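Local coordinates for trehalose-6-phosphate phosphatase related protein (Thermoplasma acidophilum, PDB 1U02) that removes the phosphate from trehalose 6-phosphate to yield free trehalose, using magnesium as cofactor, at residues A26-L29 with S30-D34. Sequence-based numbering, arbitrary orientation.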
# COMPACT_ATOMS: atom_id res chain seq x y z
N ALA A 26 4.77 -4.08 18.73
CA ALA A 26 5.08 -5.45 19.12
C ALA A 26 3.95 -6.43 18.84
O ALA A 26 4.19 -7.57 18.43
CB ALA A 26 5.45 -5.50 20.61
N GLY A 27 2.71 -5.99 19.06
CA GLY A 27 1.57 -6.86 18.82
C GLY A 27 1.48 -7.32 17.38
O GLY A 27 1.26 -8.51 17.10
N LEU A 28 1.64 -6.39 16.45
CA LEU A 28 1.57 -6.72 15.03
C LEU A 28 2.78 -7.57 14.63
O LEU A 28 2.65 -8.50 13.83
CB LEU A 28 1.51 -5.44 14.18
CG LEU A 28 1.43 -5.65 12.66
CD1 LEU A 28 0.26 -6.57 12.33
CD2 LEU A 28 1.28 -4.30 11.95
N LEU A 29 3.94 -7.25 15.19
CA LEU A 29 5.15 -8.00 14.87
C LEU A 29 4.97 -9.48 15.25
O LEU A 29 5.35 -10.37 14.49
CB LEU A 29 6.36 -7.41 15.61
CG LEU A 29 6.82 -6.04 15.09
CD1 LEU A 29 7.86 -5.42 16.02
CD2 LEU A 29 7.39 -6.20 13.68
N SER A 30 4.37 -9.73 16.41
CA SER A 30 4.14 -11.10 16.87
C SER A 30 3.14 -11.82 15.97
O SER A 30 3.37 -12.96 15.55
CB SER A 30 3.63 -11.07 18.32
OG SER A 30 3.19 -12.35 18.75
N LEU A 31 2.03 -11.15 15.66
CA LEU A 31 0.98 -11.72 14.82
C LEU A 31 1.47 -12.13 13.43
O LEU A 31 1.21 -13.24 12.98
CB LEU A 31 -0.16 -10.71 14.64
CG LEU A 31 -1.22 -10.62 15.73
CD1 LEU A 31 -2.12 -9.43 15.44
CD2 LEU A 31 -2.03 -11.91 15.78
N ILE A 32 2.18 -11.23 12.77
CA ILE A 32 2.68 -11.51 11.43
C ILE A 32 3.82 -12.52 11.49
O ILE A 32 3.94 -13.38 10.61
CB ILE A 32 3.14 -10.21 10.72
CG1 ILE A 32 1.94 -9.25 10.59
CG2 ILE A 32 3.68 -10.52 9.34
CD1 ILE A 32 0.78 -9.84 9.80
N SER A 33 4.64 -12.42 12.53
CA SER A 33 5.75 -13.35 12.72
C SER A 33 5.19 -14.77 12.76
O SER A 33 5.70 -15.67 12.10
CB SER A 33 6.47 -13.04 14.04
OG SER A 33 7.48 -14.01 14.30
N ASP A 34 4.11 -14.96 13.52
CA ASP A 34 3.48 -16.28 13.63
C ASP A 34 2.83 -16.68 12.32
O ASP A 34 3.03 -17.79 11.83
CB ASP A 34 2.41 -16.27 14.72
CG ASP A 34 2.98 -16.20 16.12
OD1 ASP A 34 4.21 -16.38 16.27
OD2 ASP A 34 2.20 -15.97 17.06
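Leu28 and Ile32 touch one turn apart on a single alpha-helix, 26-38, the crossover helix of the beta-alpha-beta unit that joins strand 3-7 to strand 40-44 in the HAD-type core. The contact is therefore local, made between consecutive turns near the helix start. Four successive i to i+4 backbone bonds cross between 26-29 and 30-34, and Asp34 N to Ser30 O continues the series. Ser30 N donates to Ala26 O and Leu31 N to Gly27 O, at 3.0 and 3.1 Å respectively. Ile32 N meets Leu28 O at 3.0 Å, and here the N-H...O angle of 173° makes it the straightest of the four. Ser33 N approaches Leu29 O at 2.9 Å but is more bent, at 147°. Just ahead of the helix, the Asp25 carboxylate accepts a bond from Leu28 N through OD1.

Among the side chains, the buried pair Leu28 and Ile32 lie alongside each other and point the same way. Leu28 turns its CG away from its own amide nitrogen (chi1 -180°), which brings the CD1 branch alongside Ile32. Leu12, Val13 and the side chain of Arg216 cover Leu28, while Leu58 meets Ile32, so this face packs into the protein. Leu28 also lies about 4 Å, side chain to side chain, from Tyr8, a residue that probably binds substrate; this end of the helix therefore lies near the inferred substrate site, with the magnesium ion about 12 Å from the Leu28 side chain. Leu31, on a neighbouring face, sets its CG 3.5 Å from Gly27 O and rests on Arg216 and Lys220 of helix 212-229. The closest approach of the Leu28 and Ile32 side chains is CD1 of Leu28 to CG1 of Ile32, 3.6 Å.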